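Side-chain contacts in protein TP_0956 (Treponema pallidum subsp. pallidum, PDB 3U64), which is probably the T component of a TRAP transporter, a lipoprotein of tetratricopeptide-repeat type that is likely to work through protein-protein interaction: residues Thr86-Leu91 against Glu101-Ala106; Leu192-Gln197 against Thr231-Ala236; His237-His242 against Leu267-Glu272. All blocks are in the same frame, centred on the assembly; numbering follows the deposited sequence.

Contact 1. Residues Thr86-Leu91 against Glu101-Ala106; sequences TPAQYL and EAYSRA
The backbones of 86-91 and 101-106 come nearest at Ala-88 and Ala-102, whose CA atoms are 6.1 Å apart. The first segment is the end of helix 66-89 and the turn after it; the second lies wholly within helix 96-124. Both alanine methyls point across the gap, and Ala-88 CB meets Ala-102 CB at 3.6 Å. Small side chains on both sides let the two backbones come this close. Tyr-103 extends the contact along the first helix. Its CG stands anti to the carbonyl carbon (chi1 -73°), which carries the ring across to the other helix. Ring atom CE1 lies 3.7 Å from Ala-88 CB, which approaches the ring obliquely. Helices 66-89 and 96-124 form an antiparallel helical hairpin, consistent with the tetratricopeptide-repeat clan of this family. Further out, Gln-89 CG sits at the edge of the Tyr-103 ring, near its plane, 3.1 Å from Tyr-103 OH. The side chains of Gln-89 and Tyr-103 cross at about a right angle. The Gln-89 side chain passes about 4 Å from a bound sulfate ion, probably from the crystallisation liquor. Tyr-103 also packs on Gln-85, one turn earlier in helix 66-89. From the same segment, Arg-105 forms a salt bridge to Asp-40 of a second subunit.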
loop_
_atom_site.group_PDB
_atom_site.type_symbol
_atom_site.label_atom_id
_atom_site.label_comp_id
_atom_site.label_asym_id
_atom_site.label_seq_id
_atom_site.Cartn_x
_atom_site.Cartn_y
_atom_site.Cartn_z
ATOM N N THR A 86 -15.348 3.395 -8.037
ATOM C CA THR A 86 -15.978 4.445 -7.258
ATOM C C THR A 86 -15.128 5.727 -7.213
ATOM O O THR A 86 -15.625 6.795 -7.559
ATOM C CB THR A 86 -16.384 3.918 -5.869
ATOM O OG1 THR A 86 -17.577 3.129 -5.997
ATOM C CG2 THR A 86 -16.642 5.057 -4.906
ATOM N N PRO A 87 -13.837 5.630 -6.830
ATOM C CA PRO A 87 -12.974 6.831 -6.867
ATOM C C PRO A 87 -12.898 7.502 -8.257
ATOM O O PRO A 87 -12.815 8.730 -8.348
ATOM C CB PRO A 87 -11.587 6.283 -6.490
ATOM C CG PRO A 87 -11.871 5.013 -5.732
ATOM C CD PRO A 87 -13.101 4.431 -6.382
ATOM N N ALA A 88 -12.889 6.702 -9.321
ATOM C CA ALA A 88 -12.915 7.239 -10.672
ATOM C C ALA A 88 -14.152 8.115 -10.868
ATOM O O ALA A 88 -14.096 9.146 -11.542
ATOM C CB ALA A 88 -12.912 6.113 -11.690
ATOM N N GLN A 89 -15.269 7.696 -10.279
ATOM C CA GLN A 89 -16.529 8.400 -10.457
ATOM C C GLN A 89 -16.499 9.775 -9.811
ATOM O O GLN A 89 -17.241 10.671 -10.208
ATOM C CB GLN A 89 -17.669 7.600 -9.869
ATOM C CG GLN A 89 -17.930 6.297 -10.566
ATOM C CD GLN A 89 -19.344 5.824 -10.336
ATOM O OE1 GLN A 89 -20.286 6.620 -10.389
ATOM N NE2 GLN A 89 -19.507 4.533 -10.061
ATOM N N TYR A 90 -15.637 9.944 -8.815
ATOM C CA TYR A 90 -15.583 11.215 -8.104
ATOM C C TYR A 90 -14.551 12.154 -8.723
ATOM O O TYR A 90 -14.276 13.221 -8.189
ATOM C CB TYR A 90 -15.314 11.000 -6.607
ATOM C CG TYR A 90 -16.330 10.118 -5.891
ATOM C CD1 TYR A 90 -17.598 9.896 -6.417
ATOM C CD2 TYR A 90 -16.012 9.503 -4.692
ATOM C CE1 TYR A 90 -18.526 9.081 -5.760
ATOM C CE2 TYR A 90 -16.924 8.696 -4.028
ATOM C CZ TYR A 90 -18.182 8.483 -4.561
ATOM O OH TYR A 90 -19.089 7.667 -3.887
ATOM N N LEU A 91 -13.978 11.752 -9.854
ATOM C CA LEU A 91 -13.054 12.609 -10.585
ATOM C C LEU A 91 -13.813 13.718 -11.316
ATOM O O LEU A 91 -15.009 13.572 -11.616
ATOM C CB LEU A 91 -12.240 11.807 -11.599
ATOM C CG LEU A 91 -11.216 10.758 -11.169
ATOM C CD1 LEU A 91 -10.746 10.039 -12.421
ATOM C CD2 LEU A 91 -10.022 11.362 -10.427
ATOM N N GLU A 101 -9.584 5.261 -18.166
ATOM C CA GLU A 101 -8.579 4.255 -17.878
ATOM C C GLU A 101 -8.888 3.508 -16.578
ATOM O O GLU A 101 -8.657 2.311 -16.479
ATOM C CB GLU A 101 -7.200 4.891 -17.790
ATOM C CG GLU A 101 -6.108 3.883 -17.531
ATOM C CD GLU A 101 -4.729 4.494 -17.622
ATOM O OE1 GLU A 101 -4.588 5.559 -18.270
ATOM O OE2 GLU A 101 -3.790 3.910 -17.040
ATOM N N ALA A 102 -9.391 4.218 -15.574
ATOM C CA ALA A 102 -9.782 3.567 -14.325
ATOM C C ALA A 102 -11.014 2.689 -14.543
ATOM O O ALA A 102 -11.098 1.594 -13.994
ATOM C CB ALA A 102 -10.039 4.581 -13.241
ATOM N N TYR A 103 -11.970 3.157 -15.345
ATOM C CA TYR A 103 -13.100 2.301 -15.696
ATOM C C TYR A 103 -12.669 1.017 -16.416
ATOM O O TYR A 103 -13.239 -0.030 -16.158
ATOM C CB TYR A 103 -14.135 3.049 -16.543
ATOM C CG TYR A 103 -14.938 4.058 -15.758
ATOM C CD1 TYR A 103 -15.018 3.979 -14.367
ATOM C CD2 TYR A 103 -15.612 5.094 -16.401
ATOM C CE1 TYR A 103 -15.759 4.895 -13.635
ATOM C CE2 TYR A 103 -16.360 6.026 -15.676
ATOM C CZ TYR A 103 -16.426 5.917 -14.292
ATOM O OH TYR A 103 -17.153 6.828 -13.568
ATOM N N SER A 104 -11.682 1.100 -17.317
ATOM C CA SER A 104 -11.212 -0.075 -18.051
ATOM C C SER A 104 -10.502 -1.014 -17.099
ATOM O O SER A 104 -10.616 -2.239 -17.210
ATOM C CB SER A 104 -10.266 0.317 -19.190
ATOM O OG SER A 104 -10.881 1.298 -19.996
ATOM N N ARG A 105 -9.780 -0.427 -16.148
ATOM C CA ARG A 105 -9.133 -1.194 -15.096
ATOM C C ARG A 105 -10.162 -1.938 -14.220
ATOM O O ARG A 105 -9.994 -3.119 -13.924
ATOM C CB ARG A 105 -8.249 -0.277 -14.244
ATOM C CG ARG A 105 -7.356 -1.013 -13.247
ATOM C CD ARG A 105 -6.539 -0.063 -12.339
ATOM N NE ARG A 105 -5.992 -0.810 -11.209
ATOM C CZ ARG A 105 -5.909 -0.369 -9.961
ATOM N NH1 ARG A 105 -6.322 0.851 -9.643
ATOM N NH2 ARG A 105 -5.413 -1.166 -9.031
ATOM N N ALA A 106 -11.215 -1.250 -13.795
ATOM C CA ALA A 106 -12.271 -1.887 -12.989
ATOM C C ALA A 106 -12.930 -3.016 -13.777
ATOM O O ALA A 106 -13.178 -4.097 -13.255
ATOM C CB ALA A 106 -13.317 -0.876 -12.596
#

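Contact 2. Residues Leu192-Gln197 against Thr231-Ala236; sequences LWPSYQ and TRYCSA. With SO4 (sulfate ion), chain E.
The ring of Tyr-233 lies flat against the backbone of Pro-194 and Ser-195. This is a CH-pi contact: Ser-195 CA is 3.7 Å from the ring centroid and 12° off the ring normal. It joins the end of helix 220-233 to the turn between helices 176-192 and 196-211, in an all-helical fold of the tetratricopeptide-repeat clan. Tyr-233 CG is anti to the carbonyl carbon (chi1 -56°), which turns the ring toward this turn. Ser-195 CB lies 3.4 Å from Tyr-233 CD1. Pro-194 CB lies 3.4 Å from Tyr-233 OH. On the opposite face, Arg-232 CB lies over the centre of the ring.

A type I beta turn from Trp-193 to Tyr-196 presents the proline and the serine to the ring. Tyr-196 N closes it on Trp-193 O. Pro-194 O is held by a hydrogen bond from Trp-202 NE1. Within the turn, Tyr-196 CD1 lies over the centre of one face of the Trp-193 ring. Arg-149 makes a cation-pi contact with Trp-193 and also binds a sulfate ion, probably from the crystallisation liquor. Ser-195 OG gives this sulfate a weak hydrogen bond. Ser-195 N donates to the same sulfate oxygen, O4, at 3.0 Å and 143°.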
loop_
_atom_site.group_PDB
_atom_site.type_symbol
_atom_site.label_atom_id
_atom_site.label_comp_id
_atom_site.label_asym_id
_atom_site.label_seq_id
_atom_site.Cartn_x
_atom_site.Cartn_y
_atom_site.Cartn_z
ATOM N N LEU A 192 -33.693 -20.344 -6.563
ATOM C CA LEU A 192 -33.161 -21.255 -5.555
ATOM C C LEU A 192 -33.341 -20.720 -4.137
ATOM O O LEU A 192 -33.705 -21.469 -3.220
ATOM C CB LEU A 192 -31.666 -21.503 -5.832
ATOM C CG LEU A 192 -31.406 -22.635 -6.826
ATOM C CD1 LEU A 192 -29.953 -22.727 -7.269
ATOM C CD2 LEU A 192 -31.900 -23.988 -6.220
ATOM N N TRP A 193 -33.112 -19.415 -3.971
ATOM C CA TRP A 193 -32.961 -18.830 -2.642
ATOM C C TRP A 193 -33.245 -17.312 -2.649
ATOM O O TRP A 193 -32.333 -16.496 -2.469
ATOM C CB TRP A 193 -31.544 -19.151 -2.148
ATOM C CG TRP A 193 -31.266 -18.886 -0.712
ATOM C CD1 TRP A 193 -32.046 -18.194 0.172
ATOM C CD2 TRP A 193 -30.101 -19.301 0.019
ATOM N NE1 TRP A 193 -31.436 -18.149 1.407
ATOM C CE2 TRP A 193 -30.245 -18.822 1.341
ATOM C CE3 TRP A 193 -28.951 -20.025 -0.319
ATOM C CZ2 TRP A 193 -29.282 -19.047 2.326
ATOM C CZ3 TRP A 193 -27.996 -20.255 0.660
ATOM C CH2 TRP A 193 -28.171 -19.768 1.976
ATOM N N PRO A 194 -34.529 -16.939 -2.837
ATOM C CA PRO A 194 -35.006 -15.553 -2.993
ATOM C C PRO A 194 -34.410 -14.603 -1.960
ATOM O O PRO A 194 -34.092 -13.454 -2.290
ATOM C CB PRO A 194 -36.517 -15.657 -2.729
ATOM C CG PRO A 194 -36.880 -17.087 -2.916
ATOM C CD PRO A 194 -35.632 -17.924 -2.821
ATOM N N SER A 195 -34.269 -15.084 -0.724
ATOM C CA SER A 195 -33.942 -14.231 0.420
ATOM C C SER A 195 -32.445 -14.065 0.629
ATOM O O SER A 195 -32.017 -13.317 1.511
ATOM C CB SER A 195 -34.586 -14.784 1.710
ATOM O OG SER A 195 -33.736 -15.751 2.331
ATOM N N TYR A 196 -31.648 -14.747 -0.186
ATOM C CA TYR A 196 -30.184 -14.730 -0.019
ATOM C C TYR A 196 -29.530 -13.362 0.301
ATOM O O TYR A 196 -29.755 -12.368 -0.393
ATOM C CB TYR A 196 -29.523 -15.324 -1.251
ATOM C CG TYR A 196 -28.035 -15.462 -1.124
ATOM C CD1 TYR A 196 -27.480 -16.438 -0.303
ATOM C CD2 TYR A 196 -27.176 -14.628 -1.837
ATOM C CE1 TYR A 196 -26.110 -16.574 -0.185
ATOM C CE2 TYR A 196 -25.810 -14.759 -1.736
ATOM C CZ TYR A 196 -25.279 -15.743 -0.903
ATOM O OH TYR A 196 -23.918 -15.885 -0.776
ATOM N N GLN A 197 -28.689 -13.331 1.334
ATOM C CA GLN A 197 -28.059 -12.090 1.789
ATOM C C GLN A 197 -29.046 -10.927 1.768
ATOM O O GLN A 197 -28.832 -9.934 1.059
ATOM C CB GLN A 197 -26.863 -11.735 0.905
ATOM C CG GLN A 197 -25.820 -12.823 0.779
ATOM C CD GLN A 197 -24.799 -12.803 1.901
ATOM O OE1 GLN A 197 -25.107 -12.447 3.038
ATOM N NE2 GLN A 197 -23.565 -13.176 1.578
ATOM N N THR A 231 -37.273 -5.285 -1.285
ATOM C CA THR A 231 -37.856 -4.654 -0.093
ATOM C C THR A 231 -38.396 -5.670 0.922
ATOM O O THR A 231 -38.516 -5.365 2.106
ATOM C CB THR A 231 -38.994 -3.694 -0.458
ATOM O OG1 THR A 231 -39.981 -4.402 -1.220
ATOM C CG2 THR A 231 -38.469 -2.522 -1.268
ATOM N N ARG A 232 -38.722 -6.872 0.460
ATOM C CA ARG A 232 -39.205 -7.913 1.360
ATOM C C ARG A 232 -38.098 -8.429 2.280
ATOM O O ARG A 232 -38.371 -8.873 3.393
ATOM C CB ARG A 232 -39.802 -9.092 0.568
ATOM C CG ARG A 232 -41.034 -8.744 -0.259
ATOM C CD ARG A 232 -41.795 -7.634 0.418
ATOM N NE ARG A 232 -42.957 -7.186 -0.331
ATOM C CZ ARG A 232 -44.198 -7.580 -0.081
ATOM N NH1 ARG A 232 -44.440 -8.454 0.893
ATOM N NH2 ARG A 232 -45.198 -7.104 -0.808
ATOM N N TYR A 233 -36.853 -8.370 1.812
ATOM C CA TYR A 233 -35.757 -9.042 2.496
ATOM C C TYR A 233 -34.699 -8.128 3.093
ATOM O O TYR A 233 -33.914 -8.567 3.930
ATOM C CB TYR A 233 -35.071 -10.016 1.537
ATOM C CG TYR A 233 -36.014 -11.036 0.934
ATOM C CD1 TYR A 233 -36.582 -12.035 1.717
ATOM C CD2 TYR A 233 -36.331 -11.005 -0.413
ATOM C CE1 TYR A 233 -37.442 -12.973 1.172
ATOM C CE2 TYR A 233 -37.189 -11.935 -0.970
ATOM C CZ TYR A 233 -37.743 -12.921 -0.172
ATOM O OH TYR A 233 -38.605 -13.854 -0.721
ATOM N N CYS A 234 -34.668 -6.868 2.659
ATOM C CA CYS A 234 -33.546 -5.996 2.984
ATOM C C CYS A 234 -33.655 -5.391 4.374
ATOM O O CYS A 234 -34.738 -5.300 4.939
ATOM C CB CYS A 234 -33.383 -4.889 1.932
ATOM S SG CYS A 234 -34.822 -3.780 1.814
ATOM N N SER A 235 -32.517 -4.955 4.903
ATOM C CA SER A 235 -32.450 -4.356 6.230
ATOM C C SER A 235 -32.716 -2.846 6.235
ATOM O O SER A 235 -32.306 -2.113 5.324
ATOM C CB SER A 235 -31.066 -4.620 6.837
ATOM O OG SER A 235 -30.957 -4.055 8.132
ATOM N N ALA A 236 -33.383 -2.393 7.290
ATOM C CA ALA A 236 -33.546 -0.976 7.582
ATOM C C ALA A 236 -32.194 -0.266 7.752
ATOM O O ALA A 236 -32.111 0.956 7.608
ATOM C CB ALA A 236 -34.388 -0.798 8.853
HETATM S S SO4 E . -35.966 -18.753 1.069
HETATM O O1 SO4 E . -34.819 -19.187 1.871
HETATM O O2 SO4 E . -36.314 -19.761 0.063
HETATM O O3 SO4 E . -37.090 -18.545 1.985
HETATM O O4 SO4 E . -35.644 -17.497 0.396
#

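Contact 3. Residues His237-His242 against Leu267-Glu272; sequences HDPDHH and LAIDPE
Ile-269 reaches the 237-242 segment with both branches of its side chain. CG1 stands anti to the carbonyl carbon (chi1 -62°), and with chi2 near trans (156°) the CD1 methyl is carried toward Pro-239. There CD1 sits 3.5 Å from Pro-239 N and 3.6 Å from Asp-238 C. The proline ring crosses the isoleucine chain at about a right angle. The second branch, CG2, rests 3.6 Å from His-237 O. The edge of the His-242 ring faces Ile-269 CD1 more loosely, with His-242 CD2 at 4.4 Å.

Asp-238 probably steadies the residues that Ile-269 touches; its carboxylate caps helix 240-250. OD1 accepts from Asp-240 N. OD2 takes two donors, His-241 N and His-241 ND1, both from the same face of the carboxylate plane. His-241 chi1 (74°) brings ND1 back to Asp-238 OD2, at 3.2 Å and close to the imidazole plane. This bond probably restrains the ring. His-241 NE2 lies over one face of the His-242 ring. Glu-272 N donates to Asp-270 OD1, closing an Asx turn.

The contact sets the start of helix 240-250 against the chain leaving helix 256-268. Helix 278-293 packs beside both, through Val-281 on Pro-239 and Gln-285 on Pro-271.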
loop_
_atom_site.group_PDB
_atom_site.type_symbol
_atom_site.label_atom_id
_atom_site.label_comp_id
_atom_site.label_asym_id
_atom_site.label_seq_id
_atom_site.Cartn_x
_atom_site.Cartn_y
_atom_site.Cartn_z
ATOM N N HIS A 237 -31.154 -1.029 8.094
ATOM C CA HIS A 237 -29.805 -0.486 8.289
ATOM C C HIS A 237 -29.031 -0.469 6.979
ATOM O O HIS A 237 -27.845 -0.129 6.952
ATOM C CB HIS A 237 -29.023 -1.328 9.299
ATOM C CG HIS A 237 -29.505 -1.186 10.709
ATOM N ND1 HIS A 237 -30.175 -2.193 11.372
ATOM C CD2 HIS A 237 -29.417 -0.151 11.578
ATOM C CE1 HIS A 237 -30.473 -1.787 12.595
ATOM N NE2 HIS A 237 -30.027 -0.552 12.744
ATOM N N ASP A 238 -29.695 -0.871 5.899
ATOM C CA ASP A 238 -29.046 -0.940 4.604
ATOM C C ASP A 238 -29.326 0.315 3.767
ATOM O O ASP A 238 -30.481 0.621 3.480
ATOM C CB ASP A 238 -29.511 -2.179 3.843
ATOM C CG ASP A 238 -29.021 -2.180 2.404
ATOM O OD1 ASP A 238 -27.871 -1.727 2.176
ATOM O OD2 ASP A 238 -29.783 -2.608 1.502
ATOM N N PRO A 239 -28.270 1.043 3.375
ATOM C CA PRO A 239 -28.435 2.258 2.561
ATOM C C PRO A 239 -28.592 1.936 1.085
ATOM O O PRO A 239 -29.149 2.730 0.332
ATOM C CB PRO A 239 -27.122 3.022 2.779
ATOM C CG PRO A 239 -26.351 2.256 3.794
ATOM C CD PRO A 239 -26.881 0.864 3.815
ATOM N N ASP A 240 -28.116 0.762 0.688
ATOM C CA ASP A 240 -28.039 0.395 -0.726
ATOM C C ASP A 240 -29.371 0.269 -1.411
ATOM O O ASP A 240 -29.496 0.640 -2.572
ATOM C CB ASP A 240 -27.253 -0.901 -0.909
ATOM C CG ASP A 240 -25.772 -0.676 -0.798
ATOM O OD1 ASP A 240 -25.257 0.199 -1.531
ATOM O OD2 ASP A 240 -25.132 -1.334 0.041
ATOM N N HIS A 241 -30.368 -0.268 -0.723
ATOM C CA HIS A 241 -31.655 -0.389 -1.380
ATOM C C HIS A 241 -32.262 0.992 -1.606
ATOM O O HIS A 241 -32.898 1.208 -2.622
ATOM C CB HIS A 241 -32.601 -1.378 -0.677
ATOM C CG HIS A 241 -33.184 -0.880 0.608
ATOM N ND1 HIS A 241 -32.476 -0.852 1.787
ATOM C CD2 HIS A 241 -34.432 -0.454 0.910
ATOM C CE1 HIS A 241 -33.252 -0.398 2.755
ATOM N NE2 HIS A 241 -34.443 -0.146 2.249
ATOM N N HIS A 242 -32.012 1.939 -0.696
ATOM C CA HIS A 242 -32.465 3.328 -0.898
ATOM C C HIS A 242 -31.772 3.956 -2.110
ATOM O O HIS A 242 -32.420 4.596 -2.946
ATOM C CB HIS A 242 -32.245 4.211 0.354
ATOM C CG HIS A 242 -32.970 3.726 1.574
ATOM N ND1 HIS A 242 -34.348 3.736 1.680
ATOM C CD2 HIS A 242 -32.511 3.197 2.736
ATOM C CE1 HIS A 242 -34.703 3.240 2.853
ATOM N NE2 HIS A 242 -33.609 2.900 3.511
ATOM N N LEU A 267 -29.000 8.294 4.042
ATOM C CA LEU A 267 -28.126 9.098 4.903
ATOM C C LEU A 267 -28.560 9.178 6.376
ATOM O O LEU A 267 -27.804 9.652 7.216
ATOM C CB LEU A 267 -27.973 10.514 4.327
ATOM C CG LEU A 267 -27.273 10.541 2.958
ATOM C CD1 LEU A 267 -27.191 11.945 2.380
ATOM C CD2 LEU A 267 -25.892 9.926 3.067
ATOM N N ALA A 268 -29.776 8.739 6.688
ATOM C CA ALA A 268 -30.244 8.794 8.068
ATOM C C ALA A 268 -29.659 7.640 8.888
ATOM O O ALA A 268 -29.627 7.684 10.117
ATOM C CB ALA A 268 -31.784 8.792 8.130
ATOM N N ILE A 269 -29.185 6.611 8.197
ATOM C CA ILE A 269 -28.590 5.456 8.866
ATOM C C ILE A 269 -27.300 5.826 9.611
ATOM O O ILE A 269 -26.414 6.509 9.082
ATOM C CB ILE A 269 -28.352 4.298 7.875
ATOM C CG1 ILE A 269 -29.694 3.823 7.284
ATOM C CG2 ILE A 269 -27.584 3.143 8.543
ATOM C CD1 ILE A 269 -29.542 3.133 5.923
ATOM N N ASP A 270 -27.212 5.384 10.855
ATOM C CA ASP A 270 -26.027 5.647 11.662
ATOM C C ASP A 270 -25.088 4.430 11.621
ATOM O O ASP A 270 -25.399 3.371 12.200
ATOM C CB ASP A 270 -26.419 6.016 13.104
ATOM C CG ASP A 270 -25.217 6.245 13.999
ATOM O OD1 ASP A 270 -24.081 6.271 13.474
ATOM O OD2 ASP A 270 -25.405 6.396 15.235
ATOM N N PRO A 271 -23.940 4.588 10.925
ATOM C CA PRO A 271 -22.940 3.538 10.725
ATOM C C PRO A 271 -22.504 2.929 12.052
ATOM O O PRO A 271 -22.235 1.742 12.102
ATOM C CB PRO A 271 -21.770 4.281 10.062
ATOM C CG PRO A 271 -22.419 5.461 9.388
ATOM C CD PRO A 271 -23.540 5.867 10.293
ATOM N N GLU A 272 -22.458 3.724 13.114
ATOM C CA GLU A 272 -22.089 3.206 14.425
ATOM C C GLU A 272 -23.129 2.229 14.998
ATOM O O GLU A 272 -22.822 1.475 15.920
ATOM C CB GLU A 272 -21.836 4.362 15.407
ATOM C CG GLU A 272 -20.694 5.280 14.997
ATOM C CD GLU A 272 -19.430 4.510 14.633
ATOM O OE1 GLU A 272 -19.195 3.433 15.225
ATOM O OE2 GLU A 272 -18.676 4.970 13.745
#

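Overall arrangement
From the N terminus, contact 1 comes first and closes a short loop between helices 66-89 and 96-124. Contact 2 follows after it. It closes a longer loop through helices 196-211 and 220-233. Contact 3 then closes a loop through helices 240-250 and 256-268. The three are in series along the chain, so none encloses or crosses another. Contacts 1 and 2 lie on opposite sides of the chain's centre, with centres about 30 Å apart. Segment 231-236 runs directly into 237-242, and contacts 2 and 3 also touch. There Cys-234 and Ser-235 pack on His-241, and Ala-236 packs on Ile-269, where helix 220-233 is followed by helix 240-250.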